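Local coordinates for protein ninB (Enterobacteria phage lambda, PDB 1PC6) that probably takes part in the initiation of phage genetic recombination, as the lambda Orf protein with functional similarities to bacterial RecFOR, at residues Q45-V56 with F109-Q117; K73-D84 with V96-M104. All coordinates share one frame; numbering follows the deposited sequence.

After strand 4-8, helix 11-22 and strand 32-38, the chain enters helix 43-59, which supplies residues 45-56 of interaction 1. Helix 69-80 follows and runs into a turn and strand 84-87; residues 73-84 form the first half of interaction 2. The hairpin partner, strand 94-97, and the loop after it bring residues 96-104 back, closing a short loop of 11 intervening residues. Helix 106-122 comes next, and its residues 109-117 close the larger loop of interaction 1. Interaction 2 is therefore nested inside interaction 1. The two meet where Leu112 and Leu115 of helix 106-122 pack on Phe76, Ala79 and Leu80, tying three helices and the hairpin together.

Interaction 1: Q45-V56 with F109-Q117; sequences QNRKLWACLGDV and FAELLELIQ
Ile116 is the main bump of this helix pair, and Leu49, Cys52 and Leu53 form the hollow that takes it. Its two branches divide the work. CD1 enters between two leucine methyls, 3.5 Å from Leu53 CD2 and 3.7 Å from Leu49 CD1. CG2, anti to the backbone N, turns instead to Cys52 CB at 3.7 Å, with Val56 CG2 more loosely beyond it. Leu49 fills the facing hollow between Leu112, Leu113 and Ile116. Its CG is also anti to the backbone N (chi1 163°), and CD1 meets Leu112 CD2 at 4.0 Å. Leu113 lays CD2 against the backbone of helix 43-59, 3.8 Å from Leu49 CA. At the N-terminal end, the Phe109 ring lies near the amide ends of Gln45 and Asn46, both oblique to it. No hydrogen bond joins the segments, so the fit is one of apolar shape. The helix axes run roughly parallel, 29° apart and 10.3 Å at closest approach. Trp127 lies against Cys52, and Arg41 reaches Phe109. Helix 69-80 packs beside both helices: Ala69 touches Leu53, Trp72 touches Val56, and Leu80 touches Leu115.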
# COMPACT_ATOMS: atom_id res chain seq x y z
N GLN A 45 0.06 -13.06 -5.30
CA GLN A 45 -1.37 -12.80 -5.34
C GLN A 45 -1.61 -11.40 -5.87
O GLN A 45 -2.36 -11.20 -6.83
CB GLN A 45 -1.98 -12.88 -3.94
CG GLN A 45 -2.00 -14.25 -3.31
CD GLN A 45 -2.78 -14.24 -2.01
OE1 GLN A 45 -2.43 -13.53 -1.06
NE2 GLN A 45 -3.86 -15.01 -1.96
N ASN A 46 -0.98 -10.41 -5.23
CA ASN A 46 -1.14 -9.02 -5.63
C ASN A 46 -0.99 -8.81 -7.12
O ASN A 46 -1.82 -8.13 -7.73
CB ASN A 46 -0.14 -8.14 -4.87
CG ASN A 46 -0.76 -7.48 -3.66
OD1 ASN A 46 -1.25 -8.15 -2.74
ND2 ASN A 46 -0.75 -6.16 -3.64
N ARG A 47 0.04 -9.38 -7.72
CA ARG A 47 0.24 -9.22 -9.16
C ARG A 47 -1.05 -9.59 -9.91
O ARG A 47 -1.39 -8.95 -10.91
CB ARG A 47 1.41 -10.09 -9.65
N LYS A 48 -1.76 -10.61 -9.42
CA LYS A 48 -3.01 -11.05 -10.03
C LYS A 48 -4.11 -10.00 -9.79
O LYS A 48 -4.78 -9.58 -10.73
CB LYS A 48 -3.44 -12.41 -9.46
N LEU A 49 -4.29 -9.56 -8.54
CA LEU A 49 -5.30 -8.55 -8.23
C LEU A 49 -5.15 -7.32 -9.11
O LEU A 49 -6.11 -6.85 -9.72
CB LEU A 49 -5.20 -8.09 -6.77
CG LEU A 49 -5.91 -6.76 -6.44
CD1 LEU A 49 -7.35 -7.01 -6.01
CD2 LEU A 49 -5.16 -6.05 -5.33
N TRP A 50 -3.94 -6.78 -9.18
CA TRP A 50 -3.72 -5.59 -9.97
C TRP A 50 -3.76 -5.80 -11.46
O TRP A 50 -3.94 -4.85 -12.21
CB TRP A 50 -2.42 -4.92 -9.56
CG TRP A 50 -2.55 -4.29 -8.24
CD1 TRP A 50 -2.16 -4.80 -7.04
CD2 TRP A 50 -3.26 -3.08 -7.94
NE1 TRP A 50 -2.59 -4.00 -6.02
CE2 TRP A 50 -3.27 -2.93 -6.55
CE3 TRP A 50 -3.90 -2.12 -8.73
CZ2 TRP A 50 -3.89 -1.85 -5.91
CZ3 TRP A 50 -4.51 -1.05 -8.11
CH2 TRP A 50 -4.50 -0.92 -6.71
N ALA A 51 -3.60 -7.03 -11.90
CA ALA A 51 -3.66 -7.30 -13.33
C ALA A 51 -5.14 -7.32 -13.70
O ALA A 51 -5.52 -6.90 -14.80
CB ALA A 51 -3.02 -8.63 -13.65
N CYS A 52 -5.97 -7.79 -12.77
CA CYS A 52 -7.42 -7.85 -12.96
C CYS A 52 -7.97 -6.45 -13.01
O CYS A 52 -8.60 -6.04 -13.98
CB CYS A 52 -8.10 -8.56 -11.81
SG CYS A 52 -7.63 -10.26 -11.68
N LEU A 53 -7.73 -5.72 -11.92
CA LEU A 53 -8.17 -4.35 -11.80
C LEU A 53 -7.74 -3.60 -13.06
O LEU A 53 -8.53 -2.85 -13.63
CB LEU A 53 -7.58 -3.71 -10.55
CG LEU A 53 -7.95 -4.43 -9.25
CD1 LEU A 53 -7.42 -3.67 -8.05
CD2 LEU A 53 -9.45 -4.56 -9.15
N GLY A 54 -6.50 -3.81 -13.49
CA GLY A 54 -6.00 -3.13 -14.67
C GLY A 54 -6.80 -3.47 -15.91
O GLY A 54 -7.16 -2.58 -16.68
N ASP A 55 -7.08 -4.75 -16.09
CA ASP A 55 -7.84 -5.23 -17.24
C ASP A 55 -9.22 -4.62 -17.25
O ASP A 55 -9.66 -4.08 -18.26
CB ASP A 55 -7.97 -6.76 -17.21
CG ASP A 55 -6.66 -7.46 -17.53
OD1 ASP A 55 -6.51 -8.64 -17.16
OD2 ASP A 55 -5.80 -6.81 -18.17
N VAL A 56 -9.91 -4.73 -16.13
CA VAL A 56 -11.25 -4.17 -16.03
C VAL A 56 -11.16 -2.68 -16.31
O VAL A 56 -12.00 -2.10 -16.98
CB VAL A 56 -11.83 -4.37 -14.63
CG1 VAL A 56 -13.11 -3.57 -14.48
CG2 VAL A 56 -12.09 -5.84 -14.39
N PHE A 109 -10.31 -11.38 1.20
CA PHE A 109 -9.46 -11.09 0.06
C PHE A 109 -9.72 -12.11 -1.04
O PHE A 109 -9.78 -11.77 -2.23
CB PHE A 109 -7.99 -11.15 0.49
CG PHE A 109 -7.03 -10.82 -0.60
CD1 PHE A 109 -6.88 -11.68 -1.69
CD2 PHE A 109 -6.27 -9.66 -0.54
CE1 PHE A 109 -5.98 -11.38 -2.71
CE2 PHE A 109 -5.37 -9.34 -1.56
CZ PHE A 109 -5.22 -10.20 -2.64
N ALA A 110 -9.88 -13.37 -0.65
CA ALA A 110 -10.17 -14.43 -1.61
C ALA A 110 -11.48 -14.07 -2.34
O ALA A 110 -11.58 -14.21 -3.56
CB ALA A 110 -10.30 -15.76 -0.88
N GLU A 111 -12.47 -13.60 -1.58
CA GLU A 111 -13.77 -13.21 -2.14
C GLU A 111 -13.69 -12.02 -3.09
O GLU A 111 -14.42 -11.96 -4.08
CB GLU A 111 -14.75 -12.86 -1.02
CG GLU A 111 -15.49 -14.06 -0.47
CD GLU A 111 -16.52 -13.68 0.57
OE1 GLU A 111 -17.21 -12.65 0.38
OE2 GLU A 111 -16.66 -14.42 1.58
N LEU A 112 -12.81 -11.08 -2.76
CA LEU A 112 -12.61 -9.89 -3.58
C LEU A 112 -12.20 -10.31 -4.97
O LEU A 112 -12.76 -9.84 -5.97
CB LEU A 112 -11.53 -9.00 -2.97
CG LEU A 112 -10.95 -7.89 -3.85
CD1 LEU A 112 -12.08 -7.11 -4.51
CD2 LEU A 112 -10.07 -6.98 -3.01
N LEU A 113 -11.22 -11.20 -5.03
CA LEU A 113 -10.71 -11.70 -6.30
C LEU A 113 -11.80 -12.44 -7.09
O LEU A 113 -11.82 -12.39 -8.32
CB LEU A 113 -9.52 -12.65 -6.06
CG LEU A 113 -8.14 -12.06 -5.74
CD1 LEU A 113 -7.18 -13.18 -5.41
CD2 LEU A 113 -7.61 -11.28 -6.93
N GLU A 114 -12.68 -13.12 -6.36
CA GLU A 114 -13.78 -13.86 -6.98
C GLU A 114 -14.75 -12.86 -7.60
O GLU A 114 -15.21 -13.01 -8.74
CB GLU A 114 -14.50 -14.74 -5.92
N LEU A 115 -15.06 -11.82 -6.82
CA LEU A 115 -15.96 -10.78 -7.29
C LEU A 115 -15.39 -10.19 -8.57
O LEU A 115 -16.05 -10.18 -9.62
CB LEU A 115 -16.09 -9.69 -6.23
CG LEU A 115 -17.10 -8.62 -6.59
CD1 LEU A 115 -18.43 -9.26 -6.93
CD2 LEU A 115 -17.26 -7.65 -5.44
N ILE A 116 -14.15 -9.69 -8.49
CA ILE A 116 -13.50 -9.10 -9.66
C ILE A 116 -13.51 -10.03 -10.87
O ILE A 116 -13.81 -9.61 -11.98
CB ILE A 116 -12.05 -8.73 -9.35
CG1 ILE A 116 -11.98 -7.94 -8.04
CG2 ILE A 116 -11.49 -7.92 -10.51
CD1 ILE A 116 -10.57 -7.54 -7.68
N GLN A 117 -13.18 -11.30 -10.65
CA GLN A 117 -13.15 -12.28 -11.74
C GLN A 117 -14.54 -12.52 -12.30
O GLN A 117 -14.72 -12.59 -13.52
CB GLN A 117 -12.53 -13.61 -11.24

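Interaction 2: K73-D84 with V96-M104; sequences KCVFTAALKQQD and VIGQSTSRM. With BME (beta-mercaptoethanol), chain C.
This is a mixed contact at the base of a two-stranded antiparallel hairpin. Helix 69-80, from Lys73 onward, and the turn after it pack against strand 94-97 and the loop leading to helix 106-122. At the hairpin, Asp84 and Ile97 form an antiparallel hydrogen-bonded pair. Ile97 N gives a nearly straight bond to Asp84 O, 2.6 Å; the return bond from Asp84 N to Ile97 O is weak. Next to it, Gln83 CB packs on Val96 CG1 at 3.5 Å, the two side chains crossing at about a right angle. Gln99 bridges the turn. Its chain bends at chi2 (-51°), which brings NE2 to Gln82 O for a weak bond of 2.8 Å. Its CG meets Lys81 CB at 3.4 Å, and its CB rests on Thr77 CG2. Farther along, Lys73 and Thr101 meet tip to tip, with Lys73 NZ bonded to Thr101 OG1 at 2.7 Å. The lysine chain bends at chi3 and chi4 to get there. A beta-mercaptoethanol, probably from crystallisation, lies among Lys73, Thr77 and Gly98; its declared bond to Cys74 SG is stretched in the model. The hairpin also serves the dimer: Gln83 OE1 accepts from Val96 N of the second subunit, and Val96 O from Gln83 NE2 of that subunit. Within the chain, Lys81 forms a salt bridge with Glu108 of helix 106-122, and Lys73 touches Trp50 and Leu53 of helix 43-59.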
# COMPACT_ATOMS: atom_id res chain seq x y z
N LYS A 73 -10.72 -0.82 -7.31
CA LYS A 73 -10.55 -1.60 -6.09
C LYS A 73 -11.61 -1.14 -5.10
O LYS A 73 -12.25 -1.94 -4.43
CB LYS A 73 -9.14 -1.42 -5.52
CG LYS A 73 -8.82 -2.37 -4.37
CD LYS A 73 -7.33 -2.41 -4.06
CE LYS A 73 -6.81 -1.18 -3.31
NZ LYS A 73 -7.02 -1.22 -1.83
N CYS A 74 -11.82 0.18 -5.04
CA CYS A 74 -12.82 0.77 -4.15
C CYS A 74 -14.21 0.21 -4.44
O CYS A 74 -14.87 -0.33 -3.55
CB CYS A 74 -12.87 2.29 -4.34
SG CYS A 74 -11.82 3.22 -3.23
N VAL A 75 -14.65 0.37 -5.68
CA VAL A 75 -15.95 -0.10 -6.10
C VAL A 75 -16.13 -1.57 -5.73
O VAL A 75 -17.13 -1.96 -5.13
CB VAL A 75 -16.13 0.05 -7.63
CG1 VAL A 75 -17.55 -0.32 -8.02
CG2 VAL A 75 -15.80 1.46 -8.06
N PHE A 76 -15.14 -2.38 -6.07
CA PHE A 76 -15.23 -3.79 -5.76
C PHE A 76 -15.25 -4.00 -4.26
O PHE A 76 -16.09 -4.72 -3.76
CB PHE A 76 -14.10 -4.57 -6.42
CG PHE A 76 -14.34 -4.84 -7.88
CD1 PHE A 76 -15.46 -5.56 -8.29
CD2 PHE A 76 -13.47 -4.36 -8.85
CE1 PHE A 76 -15.71 -5.79 -9.64
CE2 PHE A 76 -13.71 -4.59 -10.21
CZ PHE A 76 -14.83 -5.30 -10.61
N THR A 77 -14.33 -3.37 -3.54
CA THR A 77 -14.30 -3.54 -2.09
C THR A 77 -15.60 -3.02 -1.49
O THR A 77 -16.11 -3.57 -0.51
CB THR A 77 -13.13 -2.78 -1.48
OG1 THR A 77 -11.91 -3.35 -1.96
CG2 THR A 77 -13.17 -2.87 0.03
N ALA A 78 -16.15 -1.96 -2.07
CA ALA A 78 -17.39 -1.37 -1.58
C ALA A 78 -18.53 -2.37 -1.66
O ALA A 78 -19.45 -2.33 -0.85
CB ALA A 78 -17.73 -0.14 -2.38
N ALA A 79 -18.46 -3.27 -2.63
CA ALA A 79 -19.49 -4.29 -2.84
C ALA A 79 -19.47 -5.40 -1.77
O ALA A 79 -20.45 -6.14 -1.61
CB ALA A 79 -19.35 -4.91 -4.23
N LEU A 80 -18.36 -5.52 -1.06
CA LEU A 80 -18.24 -6.53 -0.02
C LEU A 80 -18.41 -5.95 1.38
O LEU A 80 -19.19 -6.47 2.19
CB LEU A 80 -16.88 -7.24 -0.11
CG LEU A 80 -16.59 -8.25 -1.23
CD1 LEU A 80 -17.91 -8.86 -1.75
CD2 LEU A 80 -15.81 -7.58 -2.37
N LYS A 81 -17.69 -4.87 1.66
CA LYS A 81 -17.77 -4.25 2.97
C LYS A 81 -18.17 -2.78 2.84
O LYS A 81 -17.57 -2.04 2.06
CB LYS A 81 -16.42 -4.37 3.68
CG LYS A 81 -15.51 -5.45 3.09
CD LYS A 81 -14.68 -6.19 4.16
CE LYS A 81 -13.82 -5.24 5.00
NZ LYS A 81 -13.41 -5.84 6.31
N GLN A 82 -19.18 -2.38 3.61
CA GLN A 82 -19.68 -1.00 3.60
C GLN A 82 -18.58 -0.01 3.89
O GLN A 82 -17.79 -0.21 4.80
CB GLN A 82 -20.76 -0.79 4.64
CG GLN A 82 -21.98 -1.65 4.47
CD GLN A 82 -23.22 -0.97 5.03
OE1 GLN A 82 -23.19 -0.43 6.14
NE2 GLN A 82 -24.32 -1.00 4.27
N GLN A 83 -18.55 1.08 3.13
CA GLN A 83 -17.54 2.10 3.33
C GLN A 83 -17.84 2.83 4.63
O GLN A 83 -18.99 3.12 4.91
CB GLN A 83 -17.57 3.09 2.18
CG GLN A 83 -17.19 2.50 0.85
CD GLN A 83 -16.92 3.56 -0.18
OE1 GLN A 83 -17.82 4.31 -0.56
NE2 GLN A 83 -15.68 3.64 -0.64
N ASP A 84 -16.81 3.12 5.43
CA ASP A 84 -17.04 3.84 6.69
C ASP A 84 -17.10 5.34 6.45
O ASP A 84 -16.52 5.84 5.50
CB ASP A 84 -15.94 3.54 7.72
CG ASP A 84 -16.14 2.21 8.42
OD1 ASP A 84 -17.29 1.73 8.44
OD2 ASP A 84 -15.17 1.65 8.98
N VAL A 96 -15.82 9.80 3.46
CA VAL A 96 -16.17 8.39 3.40
C VAL A 96 -14.91 7.62 3.06
O VAL A 96 -14.18 7.97 2.14
CB VAL A 96 -17.24 8.12 2.34
CG1 VAL A 96 -17.40 6.63 2.13
CG2 VAL A 96 -18.55 8.73 2.78
N ILE A 97 -14.65 6.57 3.83
CA ILE A 97 -13.45 5.77 3.65
C ILE A 97 -13.75 4.34 3.27
O ILE A 97 -14.59 3.69 3.90
CB ILE A 97 -12.62 5.74 4.96
CG1 ILE A 97 -12.39 7.17 5.46
CG2 ILE A 97 -11.32 4.95 4.76
CD1 ILE A 97 -11.73 7.24 6.81
N GLY A 98 -13.05 3.84 2.25
CA GLY A 98 -13.24 2.47 1.83
C GLY A 98 -12.48 1.54 2.77
O GLY A 98 -11.74 2.00 3.65
N GLN A 99 -12.65 0.23 2.60
CA GLN A 99 -11.96 -0.74 3.46
C GLN A 99 -10.58 -1.05 2.91
O GLN A 99 -10.38 -1.07 1.69
CB GLN A 99 -12.76 -2.04 3.55
CG GLN A 99 -14.15 -1.88 4.13
CD GLN A 99 -14.15 -1.12 5.44
OE1 GLN A 99 -13.33 -1.38 6.32
NE2 GLN A 99 -15.08 -0.18 5.58
N SER A 100 -9.64 -1.30 3.80
CA SER A 100 -8.27 -1.61 3.41
C SER A 100 -8.12 -3.03 2.90
O SER A 100 -8.45 -3.99 3.60
CB SER A 100 -7.33 -1.40 4.60
OG SER A 100 -6.01 -1.80 4.28
N THR A 101 -7.64 -3.16 1.67
CA THR A 101 -7.43 -4.47 1.07
C THR A 101 -6.27 -5.16 1.80
O THR A 101 -6.24 -6.39 1.90
CB THR A 101 -7.10 -4.33 -0.41
OG1 THR A 101 -6.02 -3.40 -0.58
CG2 THR A 101 -8.33 -3.85 -1.17
N SER A 102 -5.34 -4.36 2.31
CA SER A 102 -4.19 -4.86 3.06
C SER A 102 -4.65 -5.56 4.33
O SER A 102 -4.26 -6.70 4.62
CB SER A 102 -3.26 -3.70 3.44
OG SER A 102 -2.91 -2.93 2.30
N ARG A 103 -5.50 -4.88 5.09
CA ARG A 103 -6.02 -5.43 6.34
C ARG A 103 -6.89 -6.66 6.10
O ARG A 103 -6.99 -7.52 6.98
CB ARG A 103 -6.81 -4.36 7.08
N MET A 104 -7.51 -6.76 4.93
CA MET A 104 -8.39 -7.90 4.61
C MET A 104 -7.87 -9.27 5.05
O MET A 104 -6.66 -9.55 4.98
CB MET A 104 -8.66 -7.97 3.09
CG MET A 104 -9.67 -6.97 2.53
SD MET A 104 -10.25 -7.44 0.88
CE MET A 104 -12.01 -7.37 1.09
C1 BME C . -10.03 -0.66 -1.43
C2 BME C . -11.32 0.10 -1.05
O1 BME C . -9.48 -0.11 -2.61
S2 BME C . -10.94 1.85 -0.77